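Local coordinates for conserved lipoprotein, putative (Clostridium novyi, PDB 4L1N) that is of unknown function but is probably a membrane-anchored lipoprotein whose DUF4652 domain belongs to a clan of beta-propeller-like proteins, at residues A[96-101]-A[107-112]; A[121-124]-A[130-133]; A[147-152]-A[156-161]; A[162-167]-A[183-188]. One frame throughout, in Å; residues are numbered along the deposited sequence.

Contact 1: residues A[96-101]-A[107-112]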
loop_
_atom_site.group_PDB
_atom_site.type_symbol
_atom_site.label_atom_id
_atom_site.label_comp_id
_atom_site.label_asym_id
_atom_site.label_seq_id
_atom_site.Cartn_x
_atom_site.Cartn_y
_atom_site.Cartn_z
ATOM N N ILE A 96 -6.582 3.547 -2.878
ATOM C CA ILE A 96 -6.927 2.259 -2.256
ATOM C C ILE A 96 -8.460 2.174 -2.180
ATOM O O ILE A 96 -9.094 2.971 -1.479
ATOM C CB ILE A 96 -6.272 2.011 -0.862
ATOM C CG1 ILE A 96 -4.738 2.141 -0.898
ATOM C CG2 ILE A 96 -6.688 0.638 -0.312
ATOM C CD1 ILE A 96 -4.133 2.379 0.469
ATOM N N TYR A 97 -9.046 1.224 -2.914
ATOM C CA TYR A 97 -10.495 0.984 -2.967
ATOM C C TYR A 97 -10.853 -0.109 -1.965
ATOM O O TYR A 97 -10.226 -1.160 -1.999
ATOM C CB TYR A 97 -10.891 0.573 -4.398
ATOM C CG TYR A 97 -11.410 1.692 -5.276
ATOM C CD1 TYR A 97 -10.823 2.957 -5.255
ATOM C CD2 TYR A 97 -12.472 1.481 -6.152
ATOM C CE1 TYR A 97 -11.287 3.984 -6.075
ATOM C CE2 TYR A 97 -12.943 2.502 -6.976
ATOM C CZ TYR A 97 -12.343 3.752 -6.941
ATOM O OH TYR A 97 -12.834 4.771 -7.733
ATOM N N ILE A 98 -11.782 0.159 -1.026
ATOM C CA ILE A 98 -12.226 -0.817 -0.013
ATOM C C ILE A 98 -13.735 -1.092 -0.189
ATOM O O ILE A 98 -14.512 -0.217 -0.598
ATOM C CB ILE A 98 -11.850 -0.434 1.455
ATOM C CG1 ILE A 98 -10.334 -0.305 1.597
ATOM C CG2 ILE A 98 -12.354 -1.478 2.485
ATOM C CD1 ILE A 98 -9.980 0.840 2.244
ATOM N N LYS A 99 -14.119 -2.340 0.095
ATOM C CA LYS A 99 -15.473 -2.850 -0.051
ATOM C C LYS A 99 -15.898 -3.622 1.191
ATOM O O LYS A 99 -15.195 -4.552 1.592
ATOM C CB LYS A 99 -15.478 -3.795 -1.271
ATOM C CG LYS A 99 -16.647 -3.654 -2.242
ATOM C CD LYS A 99 -16.330 -4.280 -3.631
ATOM C CE LYS A 99 -15.953 -5.757 -3.625
ATOM N NZ LYS A 99 -15.653 -6.269 -4.990
ATOM N N ASN A 100 -17.026 -3.240 1.815
ATOM C CA ASN A 100 -17.604 -4.002 2.925
ATOM C C ASN A 100 -18.509 -5.013 2.261
ATOM O O ASN A 100 -19.589 -4.650 1.797
ATOM C CB ASN A 100 -18.350 -3.115 3.930
ATOM C CG ASN A 100 -18.829 -3.846 5.166
ATOM O OD1 ASN A 100 -19.352 -4.973 5.120
ATOM N ND2 ASN A 100 -18.699 -3.190 6.306
ATOM N N LEU A 101 -18.021 -6.251 2.118
ATOM C CA LEU A 101 -18.697 -7.333 1.405
ATOM C C LEU A 101 -20.045 -7.689 2.019
ATOM O O LEU A 101 -20.956 -8.056 1.276
ATOM C CB LEU A 101 -17.799 -8.571 1.321
ATOM C CG LEU A 101 -16.539 -8.419 0.475
ATOM C CD1 LEU A 101 -15.595 -9.534 0.729
ATOM C CD2 LEU A 101 -16.854 -8.350 -0.996
ATOM N N TRP A 107 -15.921 2.476 -0.457
ATOM C CA TRP A 107 -15.226 3.732 -0.196
ATOM C C TRP A 107 -13.788 3.640 -0.733
ATOM O O TRP A 107 -13.385 2.584 -1.219
ATOM C CB TRP A 107 -15.270 4.132 1.287
ATOM C CG TRP A 107 -14.455 3.289 2.224
ATOM C CD1 TRP A 107 -13.180 3.534 2.644
ATOM C CD2 TRP A 107 -14.932 2.189 3.009
ATOM N NE1 TRP A 107 -12.812 2.619 3.602
ATOM C CE2 TRP A 107 -13.870 1.777 3.842
ATOM C CE3 TRP A 107 -16.156 1.496 3.076
ATOM C CZ2 TRP A 107 -13.986 0.695 4.720
ATOM C CZ3 TRP A 107 -16.265 0.416 3.935
ATOM C CH2 TRP A 107 -15.178 0.006 4.722
ATOM N N GLU A 108 -13.067 4.771 -0.726
ATOM C CA GLU A 108 -11.700 4.859 -1.185
ATOM C C GLU A 108 -10.852 5.604 -0.158
ATOM O O GLU A 108 -11.346 6.479 0.557
ATOM C CB GLU A 108 -11.594 5.491 -2.600
ATOM C CG GLU A 108 -11.790 6.995 -2.694
ATOM C CD GLU A 108 -11.744 7.621 -4.078
ATOM O OE1 GLU A 108 -12.538 7.223 -4.962
ATOM O OE2 GLU A 108 -11.001 8.613 -4.233
ATOM N N LEU A 109 -9.579 5.201 -0.057
ATOM C CA LEU A 109 -8.582 5.837 0.786
ATOM C C LEU A 109 -7.629 6.577 -0.119
ATOM O O LEU A 109 -6.965 5.967 -0.965
ATOM C CB LEU A 109 -7.830 4.832 1.659
ATOM C CG LEU A 109 -8.560 4.117 2.778
ATOM C CD1 LEU A 109 -7.588 3.179 3.494
ATOM C CD2 LEU A 109 -9.174 5.084 3.784
ATOM N N ASP A 110 -7.602 7.894 0.017
ATOM C CA ASP A 110 -6.765 8.736 -0.818
ATOM C C ASP A 110 -5.659 9.357 -0.049
ATOM O O ASP A 110 -5.873 9.889 1.032
ATOM C CB ASP A 110 -7.585 9.846 -1.468
ATOM C CG ASP A 110 -8.386 9.411 -2.664
ATOM O OD1 ASP A 110 -8.362 8.198 -2.992
ATOM O OD2 ASP A 110 -9.027 10.281 -3.289
ATOM N N LEU A 111 -4.486 9.374 -0.650
ATOM C CA LEU A 111 -3.325 9.989 -0.062
ATOM C C LEU A 111 -3.507 11.496 -0.001
ATOM O O LEU A 111 -3.718 12.135 -1.033
ATOM C CB LEU A 111 -2.131 9.609 -0.928
ATOM C CG LEU A 111 -0.783 9.429 -0.262
ATOM C CD1 LEU A 111 -0.857 8.523 0.951
ATOM C CD2 LEU A 111 0.189 8.905 -1.258
ATOM N N ASP A 112 -3.541 12.044 1.228
ATOM C CA ASP A 112 -3.632 13.482 1.526
ATOM C C ASP A 112 -2.268 14.067 1.201
ATOM O O ASP A 112 -1.291 13.761 1.893
ATOM C CB ASP A 112 -4.009 13.692 3.008
ATOM C CG ASP A 112 -4.312 15.105 3.484
ATOM O OD1 ASP A 112 -4.161 16.055 2.681
ATOM O OD2 ASP A 112 -4.711 15.259 4.662
#
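Ile98 lies against one face of the Trp107 indole. Its CB stands over the five-membered ring, 4.0 Å from the centroid and 22° off the normal, a CH-pi contact. The two branches then part: CG2 stands above the rim at CZ2 of Trp107, 3.5 Å away, while CD1 reaches past the pyrrole side to CD1 of Leu109, 3.6 Å away. The indole is brought over Ile98 by a chi1 of 70°, which sets CG of Trp107 between its own backbone N and carbonyl carbon. NE1 of Trp107 is held by a hydrogen bond to the carbonyl of Ile153, which should help fix the rotation of the ring. Farther along the same face, CB of Ile96 packs on CB of Leu109 at 4.1 Å. Tyr97 and Glu108 run alongside each other off the other face, with ring and carboxylate planes 32° apart; OE1 of Glu108 lies 3.6 Å from CE1 of Tyr97. Four backbone hydrogen bonds join the strands, two between Ile96 and Leu109 and two between Ile98 and Trp107. This is an antiparallel beta hairpin of strands 95-100 and 105-111, set inside the large sheet between strands 77-82 and 49-56.

Contact 2: residues A[121-124]-A[130-133]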
loop_
_atom_site.group_PDB
_atom_site.type_symbol
_atom_site.label_atom_id
_atom_site.label_comp_id
_atom_site.label_asym_id
_atom_site.label_seq_id
_atom_site.Cartn_x
_atom_site.Cartn_y
_atom_site.Cartn_z
ATOM N N LYS A 121 1.553 1.660 -3.676
ATOM C CA LYS A 121 2.154 0.833 -4.729
ATOM C C LYS A 121 1.835 -0.661 -4.536
ATOM O O LYS A 121 1.667 -1.371 -5.532
ATOM C CB LYS A 121 3.677 1.062 -4.784
ATOM C CG LYS A 121 4.430 0.317 -5.875
ATOM C CD LYS A 121 4.003 0.663 -7.297
ATOM C CE LYS A 121 5.179 0.938 -8.181
ATOM N NZ LYS A 121 4.835 1.954 -9.203
ATOM N N TYR A 122 1.800 -1.142 -3.272
ATOM C CA TYR A 122 1.497 -2.535 -2.901
ATOM C C TYR A 122 0.678 -2.538 -1.626
ATOM O O TYR A 122 0.990 -1.797 -0.690
ATOM C CB TYR A 122 2.767 -3.410 -2.736
ATOM C CG TYR A 122 2.477 -4.850 -2.335
ATOM C CD1 TYR A 122 2.384 -5.218 -0.994
ATOM C CD2 TYR A 122 2.290 -5.839 -3.295
ATOM C CE1 TYR A 122 2.069 -6.525 -0.623
ATOM C CE2 TYR A 122 1.963 -7.146 -2.934
ATOM C CZ TYR A 122 1.857 -7.488 -1.598
ATOM O OH TYR A 122 1.533 -8.780 -1.230
ATOM N N ILE A 123 -0.385 -3.360 -1.604
ATOM C CA ILE A 123 -1.245 -3.494 -0.445
ATOM C C ILE A 123 -1.534 -4.973 -0.187
ATOM O O ILE A 123 -1.650 -5.771 -1.121
ATOM C CB ILE A 123 -2.571 -2.654 -0.529
ATOM C CG1 ILE A 123 -3.594 -3.219 -1.550
ATOM C CG2 ILE A 123 -2.321 -1.143 -0.717
ATOM C CD1 ILE A 123 -4.973 -2.938 -1.255
ATOM N N ASP A 124 -1.637 -5.322 1.097
ATOM C CA ASP A 124 -2.038 -6.631 1.605
ATOM C C ASP A 124 -2.570 -6.457 3.008
ATOM O O ASP A 124 -2.371 -5.399 3.604
ATOM C CB ASP A 124 -0.930 -7.670 1.547
ATOM C CG ASP A 124 -1.435 -9.071 1.256
ATOM O OD1 ASP A 124 -2.652 -9.334 1.491
ATOM O OD2 ASP A 124 -0.611 -9.914 0.797
ATOM N N ASN A 130 -6.925 -3.455 9.273
ATOM C CA ASN A 130 -5.806 -2.685 8.730
ATOM C C ASN A 130 -5.155 -3.362 7.544
ATOM O O ASN A 130 -5.167 -4.589 7.434
ATOM C CB ASN A 130 -4.736 -2.445 9.806
ATOM C CG ASN A 130 -5.248 -1.839 11.082
ATOM O OD1 ASN A 130 -5.307 -0.626 11.246
ATOM N ND2 ASN A 130 -5.613 -2.677 12.023
ATOM N N LEU A 131 -4.519 -2.546 6.695
ATOM C CA LEU A 131 -3.739 -2.973 5.540
ATOM C C LEU A 131 -2.253 -2.703 5.752
ATOM O O LEU A 131 -1.871 -1.853 6.567
ATOM C CB LEU A 131 -4.168 -2.214 4.267
ATOM C CG LEU A 131 -5.502 -2.516 3.613
ATOM C CD1 LEU A 131 -5.892 -1.392 2.712
ATOM C CD2 LEU A 131 -5.451 -3.804 2.814
HETATM N N MSE A 132 -1.422 -3.416 4.982
HETATM C CA MSE A 132 -0.011 -3.178 4.809
HETATM C C MSE A 132 0.076 -2.420 3.528
HETATM O O MSE A 132 -0.385 -2.925 2.501
HETATM C CB MSE A 132 0.786 -4.474 4.745
HETATM C CG MSE A 132 1.031 -5.088 6.115
HETATM SE SE MSE A 132 2.079 -6.677 5.989
HETATM C CE MSE A 132 1.157 -7.609 4.516
ATOM N N VAL A 133 0.543 -1.171 3.580
ATOM C CA VAL A 133 0.600 -0.352 2.369
ATOM C C VAL A 133 2.045 0.107 2.105
ATOM O O VAL A 133 2.710 0.648 2.997
ATOM C CB VAL A 133 -0.383 0.865 2.426
ATOM C CG1 VAL A 133 -0.390 1.644 1.110
ATOM C CG2 VAL A 133 -1.795 0.433 2.790
#
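Ile123 runs alongside Val133, both pointing to the same face of the sheet. Starting at its root, CB of Ile123 sits 3.7 Å from the carbonyl O of Met132. From there CG2 turns to the valine and touches both of its methyls, CG1 and CG2 of Val133, each at 3.9 Å. The other branch starts from CG1, which chi1 of 72° places between the backbone N and the carbonyl carbon of Ile123; its end, CD1, lies 4.2 Å from CD2 of Leu131. Beyond the two segments the isoleucine meets Ile96, Ala79 and Ile81, all on strands of the same sheet. The backbones form the antiparallel hairpin of strands 118-125 and 130-137, in which Ile123 and Val133 are a non-hydrogen-bonded pair and the next pair, Asp124 with Met132, is hydrogen-bonded in both directions. The bond from Met132 N to Asp124 O is nearly straight at hydrogen, 176°. On the opposite face from Ile123, selenomethionine Met132 bends at chi3 (-47°), and its CE comes to rest 3.6 Å from CB of Asp124. The Met132 side chain also touches Ala174 and Lys176 of strand 169-177, in the smaller three-stranded sheet, and Tyr122 reaches Tyr173 of that strand.

Contact 3: residues A[147-152]-A[156-161]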
loop_
_atom_site.group_PDB
_atom_site.type_symbol
_atom_site.label_atom_id
_atom_site.label_comp_id
_atom_site.label_asym_id
_atom_site.label_seq_id
_atom_site.Cartn_x
_atom_site.Cartn_y
_atom_site.Cartn_z
ATOM N N ILE A 147 8.240 3.033 1.531
ATOM C CA ILE A 147 8.048 2.788 2.964
ATOM C C ILE A 147 6.804 1.942 3.154
ATOM O O ILE A 147 5.798 2.175 2.473
ATOM C CB ILE A 147 7.992 4.130 3.752
ATOM C CG1 ILE A 147 9.246 4.996 3.469
ATOM C CG2 ILE A 147 7.840 3.891 5.245
ATOM C CD1 ILE A 147 9.093 6.484 3.657
ATOM N N LEU A 148 6.878 0.963 4.083
ATOM C CA LEU A 148 5.769 0.086 4.475
ATOM C C LEU A 148 5.088 0.697 5.697
ATOM O O LEU A 148 5.757 1.104 6.667
ATOM C CB LEU A 148 6.291 -1.341 4.763
ATOM C CG LEU A 148 5.312 -2.476 5.067
ATOM C CD1 LEU A 148 4.590 -2.920 3.835
ATOM C CD2 LEU A 148 6.067 -3.705 5.539
ATOM N N TYR A 149 3.746 0.821 5.608
ATOM C CA TYR A 149 2.859 1.358 6.633
ATOM C C TYR A 149 1.761 0.382 6.985
ATOM O O TYR A 149 1.386 -0.452 6.148
ATOM C CB TYR A 149 2.190 2.648 6.129
ATOM C CG TYR A 149 3.109 3.809 5.832
ATOM C CD1 TYR A 149 3.448 4.729 6.822
ATOM C CD2 TYR A 149 3.616 4.009 4.554
ATOM C CE1 TYR A 149 4.309 5.795 6.555
ATOM C CE2 TYR A 149 4.462 5.081 4.269
ATOM C CZ TYR A 149 4.804 5.973 5.270
ATOM O OH TYR A 149 5.585 7.060 4.949
ATOM N N LYS A 150 1.173 0.559 8.210
ATOM C CA LYS A 150 -0.031 -0.119 8.724
ATOM C C LYS A 150 -1.128 0.895 8.603
ATOM O O LYS A 150 -1.058 1.922 9.280
ATOM C CB LYS A 150 0.150 -0.605 10.167
ATOM C CG LYS A 150 -1.055 -1.375 10.720
ATOM C CD LYS A 150 -0.799 -1.895 12.135
ATOM C CE LYS A 150 -1.460 -1.089 13.212
ATOM N NZ LYS A 150 -2.316 -1.944 14.079
ATOM N N VAL A 151 -2.094 0.685 7.695
ATOM C CA VAL A 151 -3.148 1.686 7.458
ATOM C C VAL A 151 -4.548 1.168 7.832
ATOM O O VAL A 151 -4.995 0.158 7.301
ATOM C CB VAL A 151 -3.101 2.157 5.980
ATOM C CG1 VAL A 151 -4.186 3.194 5.685
ATOM C CG2 VAL A 151 -1.709 2.689 5.614
ATOM N N ASN A 152 -5.240 1.891 8.726
ATOM C CA ASN A 152 -6.604 1.598 9.169
ATOM C C ASN A 152 -7.576 1.877 8.021
ATOM O O ASN A 152 -7.652 3.009 7.537
ATOM C CB ASN A 152 -6.942 2.426 10.395
ATOM C CG ASN A 152 -8.183 1.989 11.143
ATOM O OD1 ASN A 152 -9.286 1.851 10.594
ATOM N ND2 ASN A 152 -8.034 1.826 12.441
ATOM N N GLY A 156 -8.043 5.840 8.088
ATOM C CA GLY A 156 -6.972 6.305 7.217
ATOM C C GLY A 156 -5.713 6.663 7.979
ATOM O O GLY A 156 -4.760 7.184 7.394
ATOM N N GLN A 157 -5.711 6.371 9.303
ATOM C CA GLN A 157 -4.605 6.555 10.246
ATOM C C GLN A 157 -3.525 5.529 9.909
ATOM O O GLN A 157 -3.831 4.337 9.794
ATOM C CB GLN A 157 -5.126 6.399 11.692
ATOM C CG GLN A 157 -4.456 7.308 12.715
ATOM C CD GLN A 157 -4.829 8.768 12.617
ATOM O OE1 GLN A 157 -5.704 9.167 11.851
ATOM N NE2 GLN A 157 -4.167 9.611 13.394
ATOM N N ALA A 158 -2.277 5.995 9.691
ATOM C CA ALA A 158 -1.165 5.143 9.276
ATOM C C ALA A 158 0.021 5.218 10.224
ATOM O O ALA A 158 0.340 6.313 10.689
ATOM C CB ALA A 158 -0.721 5.542 7.874
ATOM N N THR A 159 0.674 4.050 10.517
ATOM C CA THR A 159 1.879 3.927 11.360
ATOM C C THR A 159 2.932 3.158 10.534
ATOM O O THR A 159 2.556 2.207 9.850
ATOM C CB THR A 159 1.616 3.259 12.751
ATOM O OG1 THR A 159 1.598 1.840 12.639
ATOM C CG2 THR A 159 0.330 3.678 13.404
ATOM N N GLU A 160 4.227 3.557 10.588
ATOM C CA GLU A 160 5.286 2.883 9.839
ATOM C C GLU A 160 5.509 1.483 10.336
ATOM O O GLU A 160 5.479 1.253 11.547
ATOM C CB GLU A 160 6.627 3.628 9.939
ATOM C CG GLU A 160 6.710 5.020 9.334
ATOM C CD GLU A 160 8.092 5.652 9.436
ATOM O OE1 GLU A 160 9.003 5.020 10.019
ATOM O OE2 GLU A 160 8.253 6.801 8.965
ATOM N N LEU A 161 5.763 0.545 9.422
ATOM C CA LEU A 161 6.102 -0.826 9.802
ATOM C C LEU A 161 7.556 -1.059 9.475
ATOM O O LEU A 161 8.254 -1.795 10.184
ATOM C CB LEU A 161 5.238 -1.858 9.062
ATOM C CG LEU A 161 3.857 -2.113 9.563
ATOM C CD1 LEU A 161 3.110 -2.998 8.580
ATOM C CD2 LEU A 161 3.895 -2.758 10.914
HETATM O O HOH W 1 6.912 7.929 7.095
#
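Lys150 and Thr159 grip each other through two backbone hydrogen bonds. The one from Lys150 N to Thr159 O is 2.7 Å long; the return bond runs from Thr159 N to Lys150 O. Asn152 N adds a bond to Gln157 O, and Gly156 N, at a positive phi of 77°, closes the turn by donating to Asn152 O at 2.9 Å. At the far end Leu161 N donates to Leu148 O at 2.8 Å, its nitrogen 36° out of the carbonyl plane, where the chain turns a corner. A water joins the ends of two side chains there, 2.7 Å from Tyr149 OH and donating to Glu160 OE2, which also accepts from Asn163. Strands 147-152 and 157-160 thus make a tight antiparallel beta hairpin inside the large sheet, flanked by strand 130-137 beyond the first and strand 49-56 beyond the second. The Glu160 chain follows the Tyr149 ring outward, with CE1 of the ring 3.8 Å from CG of the glutamate; ring and carboxylate planes are turned 77° apart. On the buried side CG2 of Val151, anti to its carbonyl carbon, meets CB of Ala158 at 3.8 Å. Leu161 folds back over the first strand: its CB packs on CG of Leu148 at 4.0 Å, and its CG lies just as far from CB of Lys150. Leu148 reaches on to Val171 and Ala174 of strand 169-177.

Contact 4: residues A[162-167]-A[183-188]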
loop_
_atom_site.group_PDB
_atom_site.type_symbol
_atom_site.label_atom_id
_atom_site.label_comp_id
_atom_site.label_asym_id
_atom_site.label_seq_id
_atom_site.Cartn_x
_atom_site.Cartn_y
_atom_site.Cartn_z
ATOM N N TYR A 162 7.996 -0.476 8.344
ATOM C CA TYR A 162 9.349 -0.621 7.854
ATOM C C TYR A 162 9.743 0.566 6.980
ATOM O O TYR A 162 9.285 0.685 5.857
ATOM C CB TYR A 162 9.529 -1.951 7.073
ATOM C CG TYR A 162 10.966 -2.405 7.054
ATOM C CD1 TYR A 162 11.919 -1.734 6.296
ATOM C CD2 TYR A 162 11.400 -3.441 7.869
ATOM C CE1 TYR A 162 13.256 -2.117 6.308
ATOM C CE2 TYR A 162 12.744 -3.812 7.913
ATOM C CZ TYR A 162 13.668 -3.134 7.138
ATOM O OH TYR A 162 14.994 -3.483 7.129
ATOM N N ASN A 163 10.599 1.423 7.506
ATOM C CA ASN A 163 11.196 2.539 6.799
ATOM C C ASN A 163 12.696 2.345 6.879
ATOM O O ASN A 163 13.234 2.358 7.991
ATOM C CB ASN A 163 10.766 3.868 7.414
ATOM C CG ASN A 163 11.406 5.090 6.806
ATOM O OD1 ASN A 163 12.297 5.016 5.952
ATOM N ND2 ASN A 163 10.958 6.251 7.231
ATOM N N THR A 164 13.379 2.169 5.724
ATOM C CA THR A 164 14.828 1.947 5.691
ATOM C C THR A 164 15.648 3.234 5.928
ATOM O O THR A 164 16.861 3.143 6.075
ATOM C CB THR A 164 15.281 1.335 4.348
ATOM O OG1 THR A 164 15.179 2.337 3.360
ATOM C CG2 THR A 164 14.488 0.101 3.920
ATOM N N LYS A 165 15.017 4.411 5.866
ATOM C CA LYS A 165 15.622 5.748 5.972
ATOM C C LYS A 165 16.766 5.922 4.903
ATOM O O LYS A 165 17.678 6.728 5.080
ATOM C CB LYS A 165 16.096 6.058 7.406
ATOM C CG LYS A 165 14.976 6.086 8.444
ATOM C CD LYS A 165 14.422 7.480 8.686
ATOM C CE LYS A 165 13.195 7.521 9.571
ATOM N NZ LYS A 165 12.766 8.922 9.826
ATOM N N ASP A 166 16.647 5.197 3.769
ATOM C CA ASP A 166 17.564 5.221 2.625
ATOM C C ASP A 166 16.747 5.022 1.358
ATOM O O ASP A 166 16.082 4.005 1.197
ATOM C CB ASP A 166 18.660 4.147 2.770
ATOM C CG ASP A 166 19.804 4.222 1.780
ATOM O OD1 ASP A 166 19.656 4.914 0.737
ATOM O OD2 ASP A 166 20.852 3.596 2.043
ATOM N N ASN A 167 16.818 5.985 0.460
ATOM C CA ASN A 167 16.035 6.016 -0.770
ATOM C C ASN A 167 16.577 5.059 -1.828
ATOM O O ASN A 167 15.906 4.854 -2.837
ATOM C CB ASN A 167 15.890 7.456 -1.311
ATOM C CG ASN A 167 17.183 8.204 -1.566
ATOM O OD1 ASN A 167 18.314 7.703 -1.369
ATOM N ND2 ASN A 167 17.031 9.444 -2.026
ATOM N N VAL A 183 9.585 -8.800 4.812
ATOM C CA VAL A 183 9.628 -7.538 4.068
ATOM C C VAL A 183 10.660 -7.636 2.930
ATOM O O VAL A 183 11.842 -7.898 3.216
ATOM C CB VAL A 183 9.946 -6.372 5.051
ATOM C CG1 VAL A 183 10.069 -5.041 4.343
ATOM C CG2 VAL A 183 8.917 -6.279 6.173
ATOM N N GLN A 184 10.224 -7.432 1.639
ATOM C CA GLN A 184 11.198 -7.436 0.554
ATOM C C GLN A 184 11.683 -6.064 0.310
ATOM O O GLN A 184 10.889 -5.140 0.099
ATOM C CB GLN A 184 10.700 -8.033 -0.755
ATOM C CG GLN A 184 10.656 -9.524 -0.722
ATOM C CD GLN A 184 11.953 -10.170 -1.026
ATOM O OE1 GLN A 184 12.400 -11.010 -0.280
ATOM N NE2 GLN A 184 12.546 -9.849 -2.144
ATOM N N ILE A 185 13.004 -5.928 0.303
ATOM C CA ILE A 185 13.645 -4.647 0.065
ATOM C C ILE A 185 14.450 -4.761 -1.220
ATOM O O ILE A 185 15.111 -5.763 -1.420
ATOM C CB ILE A 185 14.518 -4.262 1.306
ATOM C CG1 ILE A 185 13.677 -4.285 2.570
ATOM C CG2 ILE A 185 15.219 -2.905 1.140
ATOM C CD1 ILE A 185 14.330 -4.761 3.691
ATOM N N LEU A 186 14.368 -3.768 -2.094
ATOM C CA LEU A 186 15.189 -3.665 -3.295
ATOM C C LEU A 186 16.322 -2.648 -2.997
ATOM O O LEU A 186 16.061 -1.451 -2.758
ATOM C CB LEU A 186 14.344 -3.257 -4.513
ATOM C CG LEU A 186 15.102 -2.882 -5.810
ATOM C CD1 LEU A 186 15.526 -4.111 -6.579
ATOM C CD2 LEU A 186 14.261 -1.940 -6.695
ATOM N N VAL A 187 17.564 -3.153 -2.919
ATOM C CA VAL A 187 18.728 -2.318 -2.636
ATOM C C VAL A 187 19.496 -1.978 -3.915
ATOM O O VAL A 187 19.904 -2.873 -4.626
ATOM C CB VAL A 187 19.670 -2.960 -1.623
ATOM C CG1 VAL A 187 20.681 -1.941 -1.126
ATOM C CG2 VAL A 187 18.898 -3.579 -0.464
ATOM N N TYR A 188 19.674 -0.676 -4.200
ATOM C CA TYR A 188 20.487 -0.167 -5.291
ATOM C C TYR A 188 21.887 0.060 -4.717
ATOM O O TYR A 188 22.010 0.492 -3.572
ATOM C CB TYR A 188 19.881 1.102 -5.865
ATOM C CG TYR A 188 18.651 0.885 -6.729
ATOM C CD1 TYR A 188 18.765 0.415 -8.042
ATOM C CD2 TYR A 188 17.388 1.264 -6.283
ATOM C CE1 TYR A 188 17.649 0.292 -8.869
ATOM C CE2 TYR A 188 16.261 1.125 -7.093
ATOM C CZ TYR A 188 16.392 0.632 -8.384
ATOM O OH TYR A 188 15.264 0.521 -9.174
#
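Tyr162 swings its ring out toward Val183 and Ile185 with CG opposite the backbone N, chi1 -156°. On the facing strand chi1 of 177° sends CG1 of Val183 over one face of that ring, 4.2 Å from its centroid and 23° off the normal, a CH-pi contact displaced toward the rim on the CG side. CD1 of Ile185 ends at the phenol end of the tyrosine, 3.7 Å from OH and 3.9 Å from CZ of Tyr162; the two side chains cross at about a right angle. CG2 of Ile185 meets CG2 of Thr164 at 4.2 Å, the two side chains coming from opposing directions, and this threonine methyl lies in plane at the edge of the Tyr162 ring. No hydrogen bond crosses the contact. The loop instead holds its own shape: Asn163 OD1 accepts from Lys165 N in an Asx turn, and Thr164 OG1 accepts from Asp166 N in an ST turn, while also bonding to the carbonyl of Lys169. The loop leads from strand 157-160 into strand 169-177, and Tyr162 rests against Val171 of that strand, Ile203 of strand 196-204 and Leu148 of strand 147-152, beside the middle strand of the three-stranded sheet.

How the contacts relate
Contacts 1, 2 and 3 are successive antiparallel hairpins in one large sheet, whereas contact 4 packs a loop on the separate three-stranded sheet. Contacts 1 and 2 are buried and share an apolar cluster, with Ile96 of the first meeting Ile123, Leu131 and Val133 of the second; Leu109 of contact 1 similarly reaches Val151 of contact 3. Contacts 2 and 3 are joined edge to edge, since strands 130-137 and 147-152 are neighbours and probably hydrogen-bond to each other. Contacts 3 and 4, both partly buried, meet where the chain leaves the large sheet. Backbone bonds hold the first three; contact 4 relies on side-chain packing alone. Contacts 1 and 4 lie on opposite sides of the chain's centre, their centres about 26 Å apart.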